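Local coordinates for lipoprotein (Burkholderia cenocepacia, PDB 4QHQ), which binds methionine in the cleft of a periplasmic-binding-protein fold and probably delivers it to an ABC transporter as a membrane-anchored lipoprotein, at residues Lys20-Lys25 with Val217-Ser222; Arg161-Ser164 with Ala168-Ile171. All coordinates share one frame; numbering follows the deposited sequence.

Both contacts are small and buried, and both rest on methyl groups, yet they belong to different parts of a two-lobed binding protein. Contact 1 joins two helices, 10-26 and 211-220, that flank the six-stranded sheet, with segments 192 residues apart in sequence. Contact 2 is local: a loop packs on strand 168-171 of the five-stranded sheet, which follows it after three intervening residues. Their centres lie 35 Å apart, on opposite sides of the centre of the chain, and contact 2 is nested within the chain span closed by contact 1. Polar groups enter contact 1 through a helix end, whereas contact 2 is wholly aliphatic where its segments touch.

Contact 1 (Lys20-Lys25 with Val217-Ser222)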
ATOM      1  N   LYS A  20     -21.333  -6.710   1.857  1.00 17.78           N
ATOM      2  CA  LYS A  20     -22.761  -6.421   1.830  1.00 21.65           C
ATOM      3  C   LYS A  20     -23.272  -6.210   0.400  1.00 17.40           C
ATOM      4  O   LYS A  20     -24.280  -6.796   0.004  1.00 20.34           O
ATOM      5  CB  LYS A  20     -23.072  -5.203   2.702  1.00 21.21           C
ATOM      6  N   VAL A  21     -22.562  -5.393  -0.373  1.00 18.99           N
ATOM      7  CA  VAL A  21     -22.923  -5.142  -1.765  1.00 20.25           C
ATOM      8  C   VAL A  21     -22.888  -6.429  -2.594  1.00 17.95           C
ATOM      9  O   VAL A  21     -23.795  -6.697  -3.386  1.00 20.39           O
ATOM     10  CB  VAL A  21     -21.979  -4.103  -2.403  1.00 16.65           C
ATOM     11  CG1 VAL A  21     -22.289  -3.938  -3.880  1.00 18.14           C
ATOM     12  CG2 VAL A  21     -22.112  -2.769  -1.686  1.00 20.87           C
ATOM     13  N   ALA A  22     -21.835  -7.220  -2.410  1.00 18.35           N
ATOM     14  CA  ALA A  22     -21.699  -8.479  -3.144  1.00 17.72           C
ATOM     15  C   ALA A  22     -22.905  -9.389  -2.922  1.00 17.70           C
ATOM     16  O   ALA A  22     -23.411 -10.008  -3.855  1.00 20.02           O
ATOM     17  CB  ALA A  22     -20.417  -9.190  -2.753  1.00 16.16           C
ATOM     18  N   LYS A  23     -23.387  -9.450  -1.688  1.00 18.26           N
ATOM     19  CA  LYS A  23     -24.557 -10.264  -1.394  1.00 23.03           C
ATOM     20  C   LYS A  23     -25.818  -9.682  -2.020  1.00 24.31           C
ATOM     21  O   LYS A  23     -26.555 -10.381  -2.711  1.00 26.51           O
ATOM     22  CB  LYS A  23     -24.742 -10.412   0.114  1.00 23.40           C
ATOM     23  CG  LYS A  23     -25.991 -11.190   0.502  1.00 22.93           C
ATOM     24  CD  LYS A  23     -26.085 -11.336   2.011  1.00 29.99           C
ATOM     25  CE  LYS A  23     -27.360 -12.051   2.415  1.00 34.81           C
ATOM     26  NZ  LYS A  23     -28.562 -11.209   2.172  1.00 40.66           N
ATOM     27  N   GLU A  24     -26.055  -8.397  -1.791  1.00 22.57           N
ATOM     28  CA  GLU A  24     -27.317  -7.779  -2.180  1.00 23.57           C
ATOM     29  C   GLU A  24     -27.459  -7.556  -3.684  1.00 24.05           C
ATOM     30  O   GLU A  24     -28.552  -7.669  -4.236  1.00 32.79           O
ATOM     31  CB  GLU A  24     -27.509  -6.458  -1.435  1.00 34.16           C
ATOM     32  CG  GLU A  24     -27.541  -6.617   0.075  1.00 44.40           C
ATOM     33  CD  GLU A  24     -27.782  -5.306   0.793  1.00 56.11           C
ATOM     34  OE1 GLU A  24     -27.845  -4.259   0.114  1.00 61.26           O
ATOM     35  OE2 GLU A  24     -27.913  -5.325   2.035  1.00 59.52           O
ATOM     36  N   LYS A  25     -26.358  -7.230  -4.343  1.00 29.77           N
ATOM     37  CA  LYS A  25     -26.401  -6.850  -5.747  1.00 27.50           C
ATOM     38  C   LYS A  25     -25.915  -7.969  -6.660  1.00 27.45           C
ATOM     39  O   LYS A  25     -26.353  -8.071  -7.803  1.00 31.26           O
ATOM     40  CB  LYS A  25     -25.563  -5.589  -5.984  1.00 30.45           C
ATOM     41  CG  LYS A  25     -26.066  -4.342  -5.264  1.00 35.52           C
ATOM     42  CD  LYS A  25     -27.302  -3.767  -5.935  1.00 43.89           C
ATOM     43  CE  LYS A  25     -27.633  -2.381  -5.401  1.00 50.38           C
ATOM     44  NZ  LYS A  25     -28.173  -2.417  -4.011  1.00 55.18           N
ATOM     45  N   VAL A 217     -15.632  -7.747  -8.599  1.00 13.62           N
ATOM     46  CA  VAL A 217     -15.053  -6.449  -8.930  1.00 14.07           C
ATOM     47  C   VAL A 217     -16.164  -5.405  -9.029  1.00 15.13           C
ATOM     48  O   VAL A 217     -15.988  -4.272  -8.600  1.00 15.84           O
ATOM     49  CB  VAL A 217     -14.203  -6.523 -10.216  1.00 15.23           C
ATOM     50  CG1 VAL A 217     -13.776  -5.129 -10.675  1.00 13.66           C
ATOM     51  CG2 VAL A 217     -12.987  -7.407  -9.986  1.00 17.55           C
ATOM     52  N   LYS A 218     -17.320  -5.809  -9.552  1.00 14.70           N
ATOM     53  CA  LYS A 218     -18.483  -4.918  -9.653  1.00 17.61           C
ATOM     54  C   LYS A 218     -18.964  -4.484  -8.266  1.00 19.22           C
ATOM     55  O   LYS A 218     -19.297  -3.310  -8.041  1.00 18.08           O
ATOM     56  CB  LYS A 218     -19.628  -5.588 -10.424  1.00 17.46           C
ATOM     57  N   ALA A 219     -18.973  -5.435  -7.337  1.00 14.93           N
ATOM     58  CA  ALA A 219     -19.335  -5.156  -5.946  1.00 17.81           C
ATOM     59  C   ALA A 219     -18.384  -4.164  -5.295  1.00 14.78           C
ATOM     60  O   ALA A 219     -18.819  -3.306  -4.536  1.00 15.70           O
ATOM     61  CB  ALA A 219     -19.378  -6.442  -5.131  1.00 19.01           C
ATOM     62  N   TYR A 220     -17.091  -4.286  -5.584  1.00 12.48           N
ATOM     63  CA  TYR A 220     -16.126  -3.364  -5.024  1.00 11.98           C
ATOM     64  C   TYR A 220     -16.294  -2.005  -5.690  1.00 14.56           C
ATOM     65  O   TYR A 220     -16.332  -0.968  -5.017  1.00 13.93           O
ATOM     66  CB  TYR A 220     -14.696  -3.865  -5.209  1.00 12.64           C
ATOM     67  CG  TYR A 220     -13.714  -3.130  -4.310  1.00 12.19           C
ATOM     68  CD1 TYR A 220     -13.409  -1.781  -4.518  1.00 13.67           C
ATOM     69  CD2 TYR A 220     -13.114  -3.779  -3.243  1.00 11.97           C
ATOM     70  CE1 TYR A 220     -12.526  -1.108  -3.682  1.00 13.22           C
ATOM     71  CE2 TYR A 220     -12.236  -3.116  -2.409  1.00 12.39           C
ATOM     72  CZ  TYR A 220     -11.945  -1.789  -2.637  1.00 12.68           C
ATOM     73  OH  TYR A 220     -11.059  -1.137  -1.807  1.00 12.45           O
ATOM     74  N   GLN A 221     -16.389  -2.018  -7.016  1.00 13.59           N
ATOM     75  CA  GLN A 221     -16.430  -0.782  -7.793  1.00 14.13           C
ATOM     76  C   GLN A 221     -17.854  -0.253  -7.869  1.00 16.58           C
ATOM     77  O   GLN A 221     -18.415  -0.071  -8.948  1.00 18.95           O
ATOM     78  CB  GLN A 221     -15.842  -1.010  -9.184  1.00 14.17           C
ATOM     79  CG  GLN A 221     -14.384  -1.459  -9.146  1.00 12.80           C
ATOM     80  CD  GLN A 221     -13.785  -1.636 -10.531  1.00 15.79           C
ATOM     81  OE1 GLN A 221     -14.507  -1.741 -11.525  1.00 15.53           O
ATOM     82  NE2 GLN A 221     -12.459  -1.662 -10.606  1.00 13.56           N
ATOM     83  N   SER A 222     -18.424  -0.001  -6.698  1.00 15.81           N
ATOM     84  CA  SER A 222     -19.829   0.350  -6.560  1.00 18.03           C
ATOM     85  C   SER A 222     -19.976   1.722  -5.917  1.00 18.16           C
ATOM     86  O   SER A 222     -19.062   2.187  -5.239  1.00 16.30           O
ATOM     87  CB  SER A 222     -20.524  -0.691  -5.687  1.00 16.92           C
ATOM     88  OG  SER A 222     -19.926  -0.735  -4.402  1.00 19.11           O
TER
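Ala22 and Ala219 bring two helix backbones unusually close, their CA atoms only 4.9 Å apart. At this point each helix offers a single methyl group. The Ala219 methyl points at the facing helix and lies over its main chain, with Ala219 CB 3.7 Å from Ala22 CA and equally near Ala22 N, while the Ala22 methyl lies beside it, CB to CB 3.8 Å. Such alanine-to-alanine packing is a compact way of docking helices, because small side chains let the backbones themselves supply part of the interface.

The preceding residue, Val21, broadens the patch. Val21 CG1 stands anti to the backbone N (chi1 175°), which carries that methyl to the end of helix 211-220, 3.6 Å from Ala219 O. The other branch, Val21 CG2, reaches Ser222 OG at 4.0 Å, and the hydroxyl is about as far from CG1, so it faces both branches of the valine fork equally.

That hydroxyl is already engaged: Ser222 OG donates to Ala219 O over 2.8 Å, approaching from above the carbonyl plane, 36° out of it. Ser222 is also the N-cap of helix 223-233, its OG accepting a weak hydrogen bond from Val225 N. One side chain thereby joins the end of one helix to the start of the next, across the inverse gamma turn centred on Gln221. Tyr220 sets out away from segment 20-25, yet its ring meets that of Trp15, earlier on helix 10-26, and also touches strand 72-80.

The chemistry implies a seam between helices held by close apolar packing, in which Ser222 OG and Ala219 O, the polar pair at its margin, are bonded to each other on one side of the seam, consistent with their lying against valine methyls.

Contact 2 (Arg161-Ser164 with Ala168-Ile171); sequences RVLS and AAVI
Leu163 faces two residues of strand 168-171 with its two methyl branches, one for each. Leu163 CD1 meets Ile171 CD1 at 4.0 Å, the two side chains reaching toward each other tip to tip. Leu163 CD2 ends 4.0 Å from Ala169 CB. The fork therefore spans alternate residues of the strand, whose side chains emerge on the same face of the sheet. Leu163 does not begin by aiming at its partners: its CB leaves the backbone across the line to the strand. With CD1 anti to CA (chi2 176°), that methyl extends toward Ile171, while CD2 branches off to Ala169. Ile171 answers with its long branch, CG1 anti to the carbonyl carbon (chi1 -52°) and CD1 at its far end.

The strand lies inside the five-stranded mixed sheet, hydrogen-bonded to strand 101-105 through Ala168 and Val170 and to strand 84-86 through Ala169 and Ile171. As in other periplasmic binding proteins, this is an alpha/beta lobe. Here helix 108-120 packs against Val170 on one face, while the loop carrying Leu163 covers part of the other, over Ala169 and Ile171. Leu181 against Leu163 and Leu159 against Ile171 extend the apolar layer beyond the two segments; Leu163 also touches Lys88. The Ile171 side chain is about 9 Å from the bound methionine, and the next residue, Asn172, belongs to the ligand pocket.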
ATOM      1  N   ARG A 161       4.980   2.177  14.876  1.00 12.94           N
ATOM      2  CA  ARG A 161       5.431   1.915  16.233  1.00 13.92           C
ATOM      3  C   ARG A 161       6.907   2.225  16.502  1.00 15.45           C
ATOM      4  O   ARG A 161       7.414   1.912  17.572  1.00 17.34           O
ATOM      5  CB  ARG A 161       5.071   0.488  16.654  1.00 16.11           C
ATOM      6  CG  ARG A 161       3.564   0.300  16.761  1.00 18.30           C
ATOM      7  CD  ARG A 161       3.167  -1.088  17.254  1.00 17.69           C
ATOM      8  NE  ARG A 161       3.490  -2.164  16.310  1.00 19.99           N
ATOM      9  CZ  ARG A 161       2.843  -2.386  15.169  1.00 18.44           C
ATOM     10  NH1 ARG A 161       1.843  -1.590  14.804  1.00 19.80           N
ATOM     11  NH2 ARG A 161       3.194  -3.406  14.384  1.00 21.57           N
ATOM     12  N   VAL A 162       7.580   2.864  15.547  1.00 15.80           N
ATOM     13  CA  VAL A 162       8.924   3.395  15.813  1.00 15.15           C
ATOM     14  C   VAL A 162       8.981   4.920  15.718  1.00 20.01           C
ATOM     15  O   VAL A 162      10.051   5.511  15.843  1.00 17.07           O
ATOM     16  CB  VAL A 162      10.012   2.792  14.881  1.00 17.95           C
ATOM     17  CG1 VAL A 162      10.012   1.262  14.959  1.00 23.48           C
ATOM     18  CG2 VAL A 162       9.838   3.276  13.445  1.00 17.25           C
ATOM     19  N   LEU A 163       7.831   5.552  15.506  1.00 17.87           N
ATOM     20  CA  LEU A 163       7.781   7.008  15.368  1.00 17.21           C
ATOM     21  C   LEU A 163       8.405   7.774  16.530  1.00 22.76           C
ATOM     22  O   LEU A 163       8.958   8.856  16.328  1.00 20.53           O
ATOM     23  CB  LEU A 163       6.350   7.481  15.143  1.00 20.19           C
ATOM     24  CG  LEU A 163       5.963   7.464  13.666  1.00 19.51           C
ATOM     25  CD1 LEU A 163       4.501   7.839  13.488  1.00 23.50           C
ATOM     26  CD2 LEU A 163       6.860   8.418  12.864  1.00 17.78           C
ATOM     27  N   SER A 164       8.329   7.225  17.740  1.00 20.20           N
ATOM     28  CA  SER A 164       8.911   7.895  18.907  1.00 19.24           C
ATOM     29  C   SER A 164      10.440   7.907  18.875  1.00 21.90           C
ATOM     30  O   SER A 164      11.076   8.705  19.566  1.00 24.24           O
ATOM     31  CB  SER A 164       8.423   7.261  20.215  1.00 23.43           C
ATOM     32  OG  SER A 164       8.838   5.907  20.323  1.00 30.56           O
ATOM     33  N   ALA A 168      11.722  10.953  11.270  1.00 12.93           N
ATOM     34  CA  ALA A 168      10.595  10.874  10.357  1.00 12.03           C
ATOM     35  C   ALA A 168      10.510   9.455   9.818  1.00 13.14           C
ATOM     36  O   ALA A 168      11.489   8.714   9.836  1.00 12.69           O
ATOM     37  CB  ALA A 168      10.734  11.877   9.214  1.00 16.99           C
ATOM     38  N   ALA A 169       9.334   9.080   9.334  1.00 11.13           N
ATOM     39  CA  ALA A 169       9.159   7.776   8.706  1.00 10.95           C
ATOM     40  C   ALA A 169       8.215   7.892   7.531  1.00 11.46           C
ATOM     41  O   ALA A 169       7.265   8.665   7.573  1.00 12.53           O
ATOM     42  CB  ALA A 169       8.615   6.763   9.699  1.00 13.40           C
ATOM     43  N   VAL A 170       8.488   7.122   6.488  1.00 10.76           N
ATOM     44  CA  VAL A 170       7.572   7.028   5.355  1.00  9.43           C
ATOM     45  C   VAL A 170       6.707   5.794   5.605  1.00 11.08           C
ATOM     46  O   VAL A 170       7.233   4.681   5.735  1.00 11.94           O
ATOM     47  CB  VAL A 170       8.321   6.893   4.027  1.00 10.58           C
ATOM     48  CG1 VAL A 170       7.311   6.801   2.873  1.00 12.49           C
ATOM     49  CG2 VAL A 170       9.276   8.064   3.826  1.00 15.58           C
ATOM     50  N   ILE A 171       5.396   5.993   5.714  1.00  8.31           N
ATOM     51  CA  ILE A 171       4.495   4.936   6.186  1.00  8.19           C
ATOM     52  C   ILE A 171       3.318   4.753   5.247  1.00  7.94           C
ATOM     53  O   ILE A 171       2.635   5.719   4.904  1.00  8.20           O
ATOM     54  CB  ILE A 171       3.941   5.249   7.598  1.00  9.63           C
ATOM     55  CG1 ILE A 171       5.078   5.565   8.576  1.00 10.88           C
ATOM     56  CG2 ILE A 171       3.090   4.092   8.138  1.00 11.07           C
ATOM     57  CD1 ILE A 171       4.592   5.842   9.995  1.00 13.27           C
TER